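PDB 4EUO: ABC transporter, substrate binding protein (Polyamine) from Agrobacterium tumefaciens, which probably serves as the periplasmic solute-binding protein of an ABC transporter, capturing gamma-aminobutyrate (GABA) in a cleft between two lobes. Local coordinates for residues A[58-63]-A[224-229]; A[4-9]-A[36-41]. One frame throughout, in Å; residues are numbered along the deposited sequence.

Contact 1. Residues A[58-63]-A[224-229]; sequences DVEGDY and AADSLV. With ABU (gamma-amino-butanoic acid), chain E.
D226 and D58 bring their carboxylates together beside the amino end of the bound GABA. The D226 side chain begins with CB 3.2 Å from V59 O, close against the strand that holds D58. With CG anti to its own carbonyl carbon (chi1 -84°), the carboxylate swings out toward the ligand. D226 CG lies next to D58 OD1 and 3.3 Å from ligand N. OD1 lies 2.8 Å from the ligand atom N and accepts a hydrogen bond from it. OD2 takes a second, weak bond from the same nitrogen, so the ammonium group straddles both oxygens. OD2 also lies only 2.5 Å from D58 OD1, a spacing at which one acid probably holds a proton. The two carboxylate planes are 65° apart. E60 runs alongside D226, its CG 3.7 Å from ligand N.

V59 and S227 form an antiparallel hydrogen-bonded pair: V59 N reaches S227 O at 2.9 Å, nearly straight at 168°, and S227 N returns a bond to V59 O. Two residues on, where strand 56-60 gives way to helix 61-67, G61 N bonds to A225 O at 2.9 Å, a more bent link. On the side of the sheet bearing V59 and S227, V59 CG1 meets V229 CG2 at 3.8 Å.

Strand 56-60 thus lies beside strand 215-229, whose other edge pairs with strand 96-107. F99 and Y101 of that strand touch D226, S98 bonds to D58, and helix 61-67, with E60 at its N-cap position, packs A64 against V59, S227 and V229.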
loop_
_atom_site.group_PDB
_atom_site.type_symbol
_atom_site.label_atom_id
_atom_site.label_comp_id
_atom_site.label_asym_id
_atom_site.label_seq_id
_atom_site.Cartn_x
_atom_site.Cartn_y
_atom_site.Cartn_z
ATOM N N ASP A 58 -10.323 1.468 0.165
ATOM C CA ASP A 58 -8.957 1.631 -0.294
ATOM C C ASP A 58 -8.335 0.215 -0.293
ATOM O O ASP A 58 -8.260 -0.456 0.746
ATOM C CB ASP A 58 -8.231 2.572 0.664
ATOM C CG ASP A 58 -6.794 2.826 0.293
ATOM O OD1 ASP A 58 -6.051 1.841 0.116
ATOM O OD2 ASP A 58 -6.426 3.996 0.161
ATOM N N VAL A 59 -7.923 -0.222 -1.491
ATOM C CA VAL A 59 -7.384 -1.573 -1.674
ATOM C C VAL A 59 -6.027 -1.509 -2.353
ATOM O O VAL A 59 -5.649 -0.490 -2.914
ATOM C CB VAL A 59 -8.354 -2.447 -2.532
ATOM C CG1 VAL A 59 -9.704 -2.615 -1.852
ATOM C CG2 VAL A 59 -8.514 -1.878 -3.941
ATOM N N GLU A 60 -5.324 -2.656 -2.393
ATOM C CA GLU A 60 -4.093 -2.728 -3.168
ATOM C C GLU A 60 -4.416 -2.759 -4.653
ATOM O O GLU A 60 -5.411 -3.396 -5.061
ATOM C CB GLU A 60 -3.293 -3.962 -2.735
ATOM C CG GLU A 60 -2.675 -3.728 -1.352
ATOM C CD GLU A 60 -2.457 -4.976 -0.516
ATOM O OE1 GLU A 60 -3.261 -5.927 -0.591
ATOM O OE2 GLU A 60 -1.512 -4.960 0.298
ATOM N N GLY A 61 -3.566 -2.128 -5.475
ATOM C CA GLY A 61 -3.873 -2.030 -6.902
ATOM C C GLY A 61 -3.954 -3.348 -7.644
ATOM O O GLY A 61 -4.711 -3.456 -8.627
ATOM N N ASP A 62 -3.192 -4.358 -7.226
ATOM C CA ASP A 62 -3.270 -5.645 -7.918
ATOM C C ASP A 62 -4.614 -6.332 -7.645
ATOM O O ASP A 62 -5.188 -6.959 -8.537
ATOM C CB ASP A 62 -2.089 -6.543 -7.539
ATOM C CG ASP A 62 -2.129 -7.014 -6.105
ATOM O OD1 ASP A 62 -2.060 -6.148 -5.193
ATOM O OD2 ASP A 62 -2.276 -8.224 -5.893
ATOM N N TYR A 63 -5.116 -6.194 -6.410
ATOM C CA TYR A 63 -6.444 -6.689 -6.094
ATOM C C TYR A 63 -7.483 -5.921 -6.934
ATOM O O TYR A 63 -8.335 -6.548 -7.604
ATOM C CB TYR A 63 -6.742 -6.526 -4.599
ATOM C CG TYR A 63 -8.194 -6.791 -4.279
ATOM C CD1 TYR A 63 -8.646 -8.082 -4.023
ATOM C CD2 TYR A 63 -9.126 -5.747 -4.254
ATOM C CE1 TYR A 63 -9.990 -8.329 -3.726
ATOM C CE2 TYR A 63 -10.470 -5.984 -3.960
ATOM C CZ TYR A 63 -10.887 -7.270 -3.700
ATOM O OH TYR A 63 -12.214 -7.490 -3.399
ATOM N N ALA A 224 4.437 0.695 -5.545
ATOM C CA ALA A 224 3.136 0.146 -5.865
ATOM C C ALA A 224 2.114 1.241 -5.587
ATOM O O ALA A 224 2.495 2.352 -5.207
ATOM C CB ALA A 224 2.849 -1.128 -5.059
ATOM N N ALA A 225 0.825 0.962 -5.821
ATOM C CA ALA A 225 -0.180 1.964 -5.530
ATOM C C ALA A 225 -1.398 1.300 -4.981
ATOM O O ALA A 225 -1.699 0.148 -5.319
ATOM C CB ALA A 225 -0.543 2.777 -6.781
ATOM N N ASP A 226 -2.126 2.037 -4.148
ATOM C CA ASP A 226 -3.453 1.605 -3.726
ATOM C C ASP A 226 -4.470 2.233 -4.667
ATOM O O ASP A 226 -4.180 3.220 -5.372
ATOM C CB ASP A 226 -3.761 2.002 -2.292
ATOM C CG ASP A 226 -3.226 1.024 -1.248
ATOM O OD1 ASP A 226 -2.385 0.167 -1.592
ATOM O OD2 ASP A 226 -3.690 1.093 -0.075
ATOM N N SER A 227 -5.698 1.714 -4.603
ATOM C CA SER A 227 -6.798 2.149 -5.434
ATOM C C SER A 227 -8.021 2.373 -4.586
ATOM O O SER A 227 -8.144 1.805 -3.498
ATOM C CB SER A 227 -7.141 1.052 -6.430
ATOM O OG SER A 227 -5.996 0.701 -7.190
ATOM N N LEU A 228 -8.964 3.153 -5.132
ATOM C CA LEU A 228 -10.303 3.289 -4.525
ATOM C C LEU A 228 -11.273 2.529 -5.399
ATOM O O LEU A 228 -11.248 2.640 -6.631
ATOM C CB LEU A 228 -10.745 4.743 -4.417
ATOM C CG LEU A 228 -9.847 5.613 -3.566
ATOM C CD1 LEU A 228 -10.378 7.032 -3.515
ATOM C CD2 LEU A 228 -9.678 5.059 -2.119
ATOM N N VAL A 229 -12.097 1.682 -4.735
ATOM C CA VAL A 229 -13.110 0.860 -5.381
ATOM C C VAL A 229 -14.414 0.949 -4.624
ATOM O O VAL A 229 -14.452 1.404 -3.475
ATOM C CB VAL A 229 -12.647 -0.604 -5.510
ATOM C CG1 VAL A 229 -11.369 -0.694 -6.328
ATOM C CG2 VAL A 229 -12.446 -1.268 -4.144
HETATM N N ABU E . -1.548 -0.923 0.803
HETATM C CD ABU E . -0.748 0.164 1.381
HETATM C CB ABU E . -1.291 0.608 2.717
HETATM C CG ABU E . -0.461 1.728 3.243
HETATM C C ABU E . -0.800 2.196 4.642
HETATM O O ABU E . 0.114 2.916 5.288
HETATM O OXT ABU E . -1.883 1.820 5.279
#

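Contact 2. Residues A[4-9]-A[36-41]; sequences VFSSWG and GPTDYG. With ABU (gamma-amino-butanoic acid), chain E.
W8 presents one face of its indole to T38 and the opposite face to the bound GABA. The threonine contact is CH-pi: T38 CB stands 3.9 Å from the centroid of the six-membered ring of W8 and 15° off its normal. Placing CG2 anti to the backbone N and OG1 beside it (chi1 -65°) also lays the methyl along the indole rim, with T38 CG2 3.8 Å from W8 CZ2. At the edge of the indole, in its plane, Y40 OH approaches W8 CZ2 to 3.6 Å, this hydroxyl being hydrogen-bonded to E60 OE1, and the two side chains cross at about a right angle.

Hydrogen bonding is carried mainly by the backbone. T38 N donates to S7 O at 2.8 Å, arriving 47° out of the carbonyl plane and therefore off the lone pairs. S6 OG gives T38 OG1 a weak bond at 3.4 Å; the stronger partner of that threonine hydroxyl is D58 O. A CA-H...O contact adds to the hold on the same carbonyl, P37 CA lying 3.1 Å from S7 O. The peptide bond before P37 is cis, and G36 CA lies against S6 OG.

On the ligand side, W8 CB comes within 3.1 Å of the carboxylate atom OXT, while ligand N sits above the ring rim. The indole, held by T38 behind it and by the bond from NE1 to D58, is thus probably well held as an aromatic wall of the pocket. Its face offers apolar and probably some cation-pi character to the ligand's methylenes and ammonium group.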
loop_
_atom_site.group_PDB
_atom_site.type_symbol
_atom_site.label_atom_id
_atom_site.label_comp_id
_atom_site.label_asym_id
_atom_site.label_seq_id
_atom_site.Cartn_x
_atom_site.Cartn_y
_atom_site.Cartn_z
ATOM N N VAL A 4 -19.711 5.031 4.099
ATOM C CA VAL A 4 -18.685 4.352 4.872
ATOM C C VAL A 4 -17.429 4.140 4.003
ATOM O O VAL A 4 -17.517 3.565 2.916
ATOM C CB VAL A 4 -19.178 3.013 5.438
ATOM C CG1 VAL A 4 -18.055 2.291 6.173
ATOM C CG2 VAL A 4 -20.388 3.206 6.370
ATOM N N PHE A 5 -16.297 4.613 4.518
ATOM C CA PHE A 5 -14.984 4.473 3.886
ATOM C C PHE A 5 -14.139 3.502 4.655
ATOM O O PHE A 5 -13.966 3.672 5.853
ATOM C CB PHE A 5 -14.315 5.854 3.789
ATOM C CG PHE A 5 -12.896 5.816 3.258
ATOM C CD1 PHE A 5 -12.637 5.460 1.945
ATOM C CD2 PHE A 5 -11.827 6.112 4.082
ATOM C CE1 PHE A 5 -11.328 5.425 1.455
ATOM C CE2 PHE A 5 -10.515 6.069 3.584
ATOM C CZ PHE A 5 -10.287 5.750 2.275
ATOM N N SER A 6 -13.655 2.447 3.968
ATOM C CA SER A 6 -12.786 1.452 4.590
ATOM C C SER A 6 -11.365 1.622 4.098
ATOM O O SER A 6 -11.130 1.735 2.893
ATOM C CB SER A 6 -13.250 0.043 4.239
ATOM O OG SER A 6 -12.347 -0.939 4.733
ATOM N N SER A 7 -10.414 1.593 5.019
ATOM C CA SER A 7 -8.997 1.698 4.666
ATOM C C SER A 7 -8.164 0.873 5.647
ATOM O O SER A 7 -8.691 -0.038 6.294
ATOM C CB SER A 7 -8.573 3.159 4.507
ATOM O OG SER A 7 -7.266 3.227 3.956
ATOM N N TRP A 8 -6.871 1.161 5.746
ATOM C CA TRP A 8 -5.920 0.297 6.381
ATOM C C TRP A 8 -5.675 0.604 7.841
ATOM O O TRP A 8 -4.749 0.044 8.434
ATOM C CB TRP A 8 -4.614 0.348 5.545
ATOM C CG TRP A 8 -4.863 -0.164 4.157
ATOM C CD1 TRP A 8 -5.317 0.553 3.084
ATOM C CD2 TRP A 8 -4.788 -1.524 3.726
ATOM N NE1 TRP A 8 -5.541 -0.280 2.017
ATOM C CE2 TRP A 8 -5.244 -1.568 2.384
ATOM C CE3 TRP A 8 -4.432 -2.731 4.361
ATOM C CZ2 TRP A 8 -5.280 -2.755 1.641
ATOM C CZ3 TRP A 8 -4.504 -3.913 3.629
ATOM C CH2 TRP A 8 -4.892 -3.912 2.278
ATOM N N GLY A 9 -6.503 1.468 8.405
ATOM C CA GLY A 9 -6.444 1.788 9.820
ATOM C C GLY A 9 -5.287 2.676 10.197
ATOM O O GLY A 9 -4.457 3.076 9.362
ATOM N N GLY A 36 -13.036 -0.601 8.637
ATOM C CA GLY A 36 -11.917 -1.408 8.224
ATOM C C GLY A 36 -11.390 -2.236 9.379
ATOM O O GLY A 36 -12.084 -2.423 10.391
ATOM N N PRO A 37 -10.168 -2.733 9.263
ATOM C CA PRO A 37 -9.257 -2.535 8.121
ATOM C C PRO A 37 -9.685 -3.270 6.858
ATOM O O PRO A 37 -10.348 -4.312 6.903
ATOM C CB PRO A 37 -7.926 -3.058 8.656
ATOM C CG PRO A 37 -8.361 -4.179 9.593
ATOM C CD PRO A 37 -9.565 -3.604 10.296
ATOM N N THR A 38 -9.247 -2.758 5.702
ATOM C CA THR A 38 -9.546 -3.421 4.450
ATOM C C THR A 38 -9.200 -4.884 4.564
ATOM O O THR A 38 -8.088 -5.244 4.965
ATOM C CB THR A 38 -8.783 -2.778 3.318
ATOM O OG1 THR A 38 -9.306 -1.452 3.221
ATOM C CG2 THR A 38 -8.950 -3.526 1.970
ATOM N N ASP A 39 -10.126 -5.737 4.156
ATOM C CA ASP A 39 -9.973 -7.173 4.227
ATOM C C ASP A 39 -10.740 -7.725 3.049
ATOM O O ASP A 39 -11.956 -7.511 2.960
ATOM C CB ASP A 39 -10.530 -7.653 5.572
ATOM C CG ASP A 39 -10.414 -9.139 5.807
ATOM O OD1 ASP A 39 -9.797 -9.528 6.831
ATOM O OD2 ASP A 39 -10.925 -9.915 4.978
ATOM N N TYR A 40 -10.045 -8.415 2.141
ATOM C CA TYR A 40 -10.683 -8.868 0.929
ATOM C C TYR A 40 -11.692 -9.970 1.167
ATOM O O TYR A 40 -12.691 -10.039 0.426
ATOM C CB TYR A 40 -9.634 -9.266 -0.107
ATOM C CG TYR A 40 -8.602 -8.175 -0.350
ATOM C CD1 TYR A 40 -8.984 -6.848 -0.546
ATOM C CD2 TYR A 40 -7.252 -8.482 -0.439
ATOM C CE1 TYR A 40 -8.036 -5.843 -0.759
ATOM C CE2 TYR A 40 -6.300 -7.498 -0.646
ATOM C CZ TYR A 40 -6.697 -6.184 -0.817
ATOM O OH TYR A 40 -5.795 -5.173 -1.002
ATOM N N GLY A 41 -11.477 -10.778 2.206
ATOM C CA GLY A 41 -12.451 -11.816 2.565
ATOM C C GLY A 41 -13.743 -11.180 3.059
ATOM O O GLY A 41 -14.840 -11.617 2.673
HETATM N N ABU E . -1.548 -0.923 0.803
HETATM C CD ABU E . -0.748 0.164 1.381
HETATM C CB ABU E . -1.291 0.608 2.717
HETATM C CG ABU E . -0.461 1.728 3.243
HETATM C C ABU E . -0.800 2.196 4.642
HETATM O O ABU E . 0.114 2.916 5.288
HETATM O OXT ABU E . -1.883 1.820 5.279
#

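The centres of contacts 1 and 2 lie about 11 Å apart, and both touch the bound GABA. Along the chain they come in series: contact 2 closes at helix 40-48, and the next strand, 56-60, opens contact 1, whose partner strand 215-229 follows much later. Both reach one mixed sheet, where strand 56-60 lies between 3-6, which it pairs with in parallel, and 215-229, which runs antiparallel. Two probable hydrogen bonds join them directly, D58 N to S6 O at 2.9 Å and one between E60 OE1 and Y40 OH at 2.7 Å. Together they bring sequence-distant parts of the chain to one pocket, as in periplasmic binding proteins, whose sites are built from strand ends and loops.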